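Local structure of CG14216 (Drosophila melanogaster, 3P9Y) at residues K9-R22 with Q108-Y120. The protein probably removes phosphate from the heptad repeats of the RNA polymerase II C-terminal domain, a phosphatase step tied to RNA processing and transcription termination. The protein carries 2 engineered substitutions. Sequence-based numbering, arbitrary orientation.
Sequences KLAVAVVDSSNMNR and QFDIIVTVEERVY. Engineered in segment 9-22: D16 (natural residue Cys).
R22 grips a single carboxylate oxygen of E116 with both terminal nitrogens: OE1 lies 2.9 Å from NH1 and 3.0 Å from NH2 of R22, in the guanidinium plane, while the two flat groups are turned 68° apart. This salt bridge ties the phosphate-binding loop of an LMW PTP-like fold to the residue at the N-cap position of helix 117-128. V115 CG2 packs on one guanidinium face, and R22 NE reaches the modified side chain of the bound peptide, also held by backbone N of S17, S18, M20 and N21. A methionine in place of R22 would probably leave the E116 carboxylate without its charged mate and the modified side chain without one of its donors. The loop follows strand 11-16, which runs parallel to strand 111-114 inside the central sheet. Their ladder alternates, A13 N donating to I111 O, V113 N to A13 O and V15 N to V113 O. On one face, V12, V14, I111 and V113 belong to the layer covered in part by helix 149-167; on the other, V15 CG2 meets I112 CG2 at 3.7 Å and V15 CG1 meets V119 of helix 117-128. At the mouth of the loop D16, an engineered replacement of the natural Cys, touches V115 CG2 through CB. With CG between the backbone N and the carbonyl carbon (chi1 57°), its carboxylate turns toward the loop, where OD1 accepts from N19 N in an Asx motif. At the other end of the ladder, D110 OD2 takes the A11 N-H at 2.9 Å, almost straight at 176°, and D110 N returns a bond to A11 O. Next to this pair of bonds, A13 CB makes a CH-pi contact over the centre of the F109 ring, 3.5 Å from the centroid.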
loop_
_atom_site.group_PDB
_atom_site.type_symbol
_atom_site.label_atom_id
_atom_site.label_comp_id
_atom_site.label_asym_id
_atom_site.label_seq_id
_atom_site.Cartn_x
_atom_site.Cartn_y
_atom_site.Cartn_z
ATOM N N LYS A 9 15.442 0.915 10.780
ATOM C CA LYS A 9 14.183 1.189 11.459
ATOM C C LYS A 9 13.310 2.183 10.695
ATOM O O LYS A 9 12.654 3.035 11.291
ATOM C CB LYS A 9 14.437 1.672 12.889
ATOM C CG LYS A 9 14.944 0.569 13.823
ATOM C CD LYS A 9 14.217 -0.763 13.570
ATOM C CE LYS A 9 12.691 -0.585 13.491
ATOM N NZ LYS A 9 12.036 -1.302 12.333
ATOM N N LEU A 10 13.298 2.055 9.370
ATOM C CA LEU A 10 12.423 2.859 8.526
ATOM C C LEU A 10 10.970 2.713 8.941
ATOM O O LEU A 10 10.515 1.616 9.259
ATOM C CB LEU A 10 12.548 2.425 7.063
ATOM C CG LEU A 10 13.914 2.606 6.406
ATOM C CD1 LEU A 10 13.963 1.844 5.102
ATOM C CD2 LEU A 10 14.216 4.078 6.178
ATOM N N ALA A 11 10.246 3.828 8.936
ATOM C CA ALA A 11 8.797 3.806 9.040
ATOM C C ALA A 11 8.236 3.885 7.626
ATOM O O ALA A 11 8.414 4.888 6.931
ATOM C CB ALA A 11 8.299 4.968 9.885
ATOM N N VAL A 12 7.566 2.820 7.201
ATOM C CA VAL A 12 7.123 2.684 5.823
ATOM C C VAL A 12 5.600 2.684 5.739
ATOM O O VAL A 12 4.923 2.146 6.610
ATOM C CB VAL A 12 7.648 1.359 5.212
ATOM C CG1 VAL A 12 7.145 1.181 3.782
ATOM C CG2 VAL A 12 9.167 1.313 5.259
ATOM N N ALA A 13 5.066 3.294 4.691
ATOM C CA ALA A 13 3.655 3.148 4.367
ATOM C C ALA A 13 3.533 2.665 2.930
ATOM O O ALA A 13 4.362 2.999 2.095
ATOM C CB ALA A 13 2.914 4.463 4.553
ATOM N N VAL A 14 2.514 1.856 2.662
ATOM C CA VAL A 14 2.174 1.449 1.308
ATOM C C VAL A 14 0.740 1.884 1.051
ATOM O O VAL A 14 -0.136 1.692 1.897
ATOM C CB VAL A 14 2.303 -0.068 1.123
ATOM C CG1 VAL A 14 2.057 -0.444 -0.331
ATOM C CG2 VAL A 14 3.685 -0.533 1.565
ATOM N N VAL A 15 0.507 2.472 -0.117
ATOM C CA VAL A 15 -0.742 3.156 -0.388
ATOM C C VAL A 15 -1.299 2.765 -1.758
ATOM O O VAL A 15 -0.575 2.743 -2.759
ATOM C CB VAL A 15 -0.534 4.686 -0.328
ATOM C CG1 VAL A 15 -1.855 5.414 -0.446
ATOM C CG2 VAL A 15 0.184 5.070 0.967
ATOM N N ASP A 16 -2.587 2.441 -1.791
ATOM C CA ASP A 16 -3.284 2.144 -3.037
ATOM C C ASP A 16 -4.569 2.970 -3.051
ATOM O O ASP A 16 -4.608 4.060 -2.483
ATOM C CB ASP A 16 -3.582 0.643 -3.149
ATOM C CG ASP A 16 -4.400 0.125 -1.983
ATOM O OD1 ASP A 16 -4.961 0.956 -1.247
ATOM O OD2 ASP A 16 -4.474 -1.109 -1.793
ATOM N N SER A 17 -5.622 2.458 -3.676
ATOM C CA SER A 17 -6.878 3.196 -3.734
ATOM C C SER A 17 -7.837 2.857 -2.592
ATOM O O SER A 17 -8.263 3.747 -1.857
ATOM C CB SER A 17 -7.569 2.971 -5.077
ATOM O OG SER A 17 -8.678 3.842 -5.208
ATOM N N SER A 18 -8.172 1.580 -2.433
ATOM C CA SER A 18 -9.204 1.184 -1.477
ATOM C C SER A 18 -8.645 0.532 -0.217
ATOM O O SER A 18 -9.403 0.161 0.678
ATOM C CB SER A 18 -10.202 0.231 -2.144
ATOM O OG SER A 18 -10.898 0.878 -3.196
ATOM N N ASN A 19 -7.322 0.405 -0.152
ATOM C CA ASN A 19 -6.641 -0.254 0.961
ATOM C C ASN A 19 -7.196 -1.662 1.158
ATOM O O ASN A 19 -7.476 -2.084 2.283
ATOM C CB ASN A 19 -6.788 0.573 2.238
ATOM C CG ASN A 19 -5.918 0.070 3.375
ATOM O OD1 ASN A 19 -4.815 -0.440 3.182
ATOM N ND2 ASN A 19 -6.418 0.229 4.575
ATOM N N MET A 20 -7.341 -2.376 0.045
ATOM C CA MET A 20 -7.973 -3.695 0.019
ATOM C C MET A 20 -7.044 -4.773 -0.526
ATOM O O MET A 20 -6.827 -5.793 0.117
ATOM C CB MET A 20 -9.229 -3.665 -0.854
ATOM C CG MET A 20 -10.508 -3.420 -0.084
ATOM S SD MET A 20 -10.940 -4.790 1.010
ATOM C CE MET A 20 -12.144 -3.973 2.046
ATOM N N ASN A 21 -6.518 -4.555 -1.726
ATOM C CA ASN A 21 -5.741 -5.582 -2.409
ATOM C C ASN A 21 -4.243 -5.307 -2.373
ATOM O O ASN A 21 -3.518 -5.905 -1.584
ATOM C CB ASN A 21 -6.209 -5.714 -3.861
ATOM C CG ASN A 21 -5.460 -6.786 -4.624
ATOM O OD1 ASN A 21 -5.041 -7.796 -4.057
ATOM N ND2 ASN A 21 -5.295 -6.577 -5.921
ATOM N N ARG A 22 -3.788 -4.397 -3.228
ATOM C CA ARG A 22 -2.357 -4.190 -3.450
ATOM C C ARG A 22 -1.597 -3.739 -2.202
ATOM O O ARG A 22 -0.522 -4.262 -1.907
ATOM C CB ARG A 22 -2.153 -3.190 -4.592
ATOM C CG ARG A 22 -2.540 -3.736 -5.970
ATOM C CD ARG A 22 -2.670 -2.619 -7.014
ATOM N NE ARG A 22 -3.747 -1.685 -6.682
ATOM C CZ ARG A 22 -4.003 -0.558 -7.343
ATOM N NH1 ARG A 22 -3.259 -0.207 -8.382
ATOM N NH2 ARG A 22 -5.007 0.215 -6.963
ATOM N N GLN A 108 3.459 9.687 10.431
ATOM C CA GLN A 108 4.498 10.157 9.523
ATOM C C GLN A 108 5.422 9.010 9.126
ATOM O O GLN A 108 5.556 8.030 9.855
ATOM C CB GLN A 108 5.302 11.275 10.178
ATOM C CG GLN A 108 4.457 12.473 10.562
ATOM C CD GLN A 108 5.298 13.652 10.985
ATOM O OE1 GLN A 108 6.484 13.507 11.275
ATOM N NE2 GLN A 108 4.689 14.832 11.020
ATOM N N PHE A 109 6.062 9.140 7.970
ATOM C CA PHE A 109 6.855 8.048 7.419
ATOM C C PHE A 109 8.151 8.538 6.794
ATOM O O PHE A 109 8.271 9.698 6.414
ATOM C CB PHE A 109 6.034 7.296 6.371
ATOM C CG PHE A 109 4.689 6.852 6.866
ATOM C CD1 PHE A 109 4.555 5.669 7.572
ATOM C CD2 PHE A 109 3.561 7.623 6.636
ATOM C CE1 PHE A 109 3.314 5.261 8.040
ATOM C CE2 PHE A 109 2.319 7.219 7.097
ATOM C CZ PHE A 109 2.197 6.036 7.800
ATOM N N ASP A 110 9.125 7.641 6.705
ATOM C CA ASP A 110 10.361 7.907 5.988
ATOM C C ASP A 110 10.193 7.575 4.514
ATOM O O ASP A 110 10.796 8.216 3.660
ATOM C CB ASP A 110 11.506 7.072 6.560
ATOM C CG ASP A 110 11.739 7.343 8.031
ATOM O OD1 ASP A 110 12.006 8.511 8.385
ATOM O OD2 ASP A 110 11.646 6.390 8.830
ATOM N N ILE A 111 9.391 6.554 4.223
ATOM C CA ILE A 111 9.136 6.151 2.842
ATOM C C ILE A 111 7.662 5.819 2.643
ATOM O O ILE A 111 7.067 5.090 3.435
ATOM C CB ILE A 111 9.971 4.920 2.438
ATOM C CG1 ILE A 111 11.466 5.201 2.621
ATOM C CG2 ILE A 111 9.681 4.536 0.995
ATOM C CD1 ILE A 111 12.369 4.020 2.258
ATOM N N ILE A 112 7.079 6.360 1.581
ATOM C CA ILE A 112 5.708 6.047 1.212
ATOM C C ILE A 112 5.709 5.456 -0.189
ATOM O O ILE A 112 6.084 6.122 -1.145
ATOM C CB ILE A 112 4.824 7.310 1.230
ATOM C CG1 ILE A 112 4.876 7.970 2.613
ATOM C CG2 ILE A 112 3.391 6.962 0.846
ATOM C CD1 ILE A 112 4.100 9.278 2.706
ATOM N N VAL A 113 5.309 4.197 -0.314
ATOM C CA VAL A 113 5.237 3.553 -1.619
ATOM C C VAL A 113 3.796 3.603 -2.128
ATOM O O VAL A 113 2.874 3.257 -1.402
ATOM C CB VAL A 113 5.712 2.083 -1.539
ATOM C CG1 VAL A 113 5.688 1.434 -2.918
ATOM C CG2 VAL A 113 7.113 2.007 -0.928
ATOM N N THR A 114 3.604 4.053 -3.362
ATOM C CA THR A 114 2.292 4.007 -4.001
ATOM C C THR A 114 2.336 2.999 -5.139
ATOM O O THR A 114 3.409 2.671 -5.644
ATOM C CB THR A 114 1.855 5.391 -4.542
ATOM O OG1 THR A 114 2.820 5.872 -5.487
ATOM C CG2 THR A 114 1.719 6.389 -3.404
ATOM N N VAL A 115 1.170 2.505 -5.541
ATOM C CA VAL A 115 1.106 1.375 -6.465
ATOM C C VAL A 115 0.545 1.749 -7.840
ATOM O O VAL A 115 0.331 0.884 -8.687
ATOM C CB VAL A 115 0.297 0.208 -5.857
ATOM C CG1 VAL A 115 0.956 -0.265 -4.577
ATOM C CG2 VAL A 115 -1.142 0.625 -5.588
ATOM N N GLU A 116 0.318 3.038 -8.061
ATOM C CA GLU A 116 -0.020 3.542 -9.391
ATOM C C GLU A 116 0.008 5.064 -9.377
ATOM O O GLU A 116 -0.157 5.679 -8.330
ATOM C CB GLU A 116 -1.385 3.027 -9.870
ATOM C CG GLU A 116 -2.579 3.479 -9.049
ATOM C CD GLU A 116 -3.904 3.091 -9.711
ATOM O OE1 GLU A 116 -4.651 2.270 -9.141
ATOM O OE2 GLU A 116 -4.188 3.593 -10.817
ATOM N N GLU A 117 0.224 5.670 -10.540
ATOM C CA GLU A 117 0.505 7.098 -10.591
ATOM C C GLU A 117 -0.653 7.941 -10.071
ATOM O O GLU A 117 -0.434 9.008 -9.512
ATOM C CB GLU A 117 0.883 7.549 -12.003
ATOM C CG GLU A 117 1.346 8.998 -12.038
ATOM C CD GLU A 117 1.950 9.391 -13.359
ATOM O OE1 GLU A 117 2.227 8.491 -14.171
ATOM O OE2 GLU A 117 2.153 10.604 -13.589
ATOM N N ARG A 118 -1.880 7.473 -10.249
ATOM C CA ARG A 118 -3.025 8.217 -9.740
ATOM C C ARG A 118 -2.953 8.324 -8.225
ATOM O O ARG A 118 -3.253 9.372 -7.655
ATOM C CB ARG A 118 -4.339 7.569 -10.173
ATOM C CG ARG A 118 -4.791 8.008 -11.555
ATOM C CD ARG A 118 -5.992 7.215 -12.039
ATOM N NE ARG A 118 -6.545 7.757 -13.278
ATOM C CZ ARG A 118 -7.574 8.600 -13.340
ATOM N NH1 ARG A 118 -8.180 9.010 -12.233
ATOM N NH2 ARG A 118 -8.002 9.035 -14.519
ATOM N N VAL A 119 -2.539 7.241 -7.573
ATOM C CA VAL A 119 -2.406 7.240 -6.120
ATOM C C VAL A 119 -1.199 8.080 -5.714
ATOM O O VAL A 119 -1.263 8.861 -4.774
ATOM C CB VAL A 119 -2.270 5.806 -5.574
ATOM C CG1 VAL A 119 -1.922 5.816 -4.083
ATOM C CG2 VAL A 119 -3.558 5.031 -5.830
ATOM N N TYR A 120 -0.102 7.903 -6.438
ATOM C CA TYR A 120 1.091 8.716 -6.269
ATOM C C TYR A 120 0.735 10.207 -6.235
ATOM O O TYR A 120 1.145 10.923 -5.332
ATOM C CB TYR A 120 2.044 8.439 -7.426
ATOM C CG TYR A 120 3.334 9.226 -7.417
ATOM C CD1 TYR A 120 4.354 8.919 -6.529
ATOM C CD2 TYR A 120 3.554 10.239 -8.340
ATOM C CE1 TYR A 120 5.548 9.624 -6.541
ATOM C CE2 TYR A 120 4.737 10.946 -8.361
ATOM C CZ TYR A 120 5.731 10.637 -7.463
ATOM O OH TYR A 120 6.909 11.341 -7.490
HETATM O O HOH W 1 13.999 6.191 10.977
#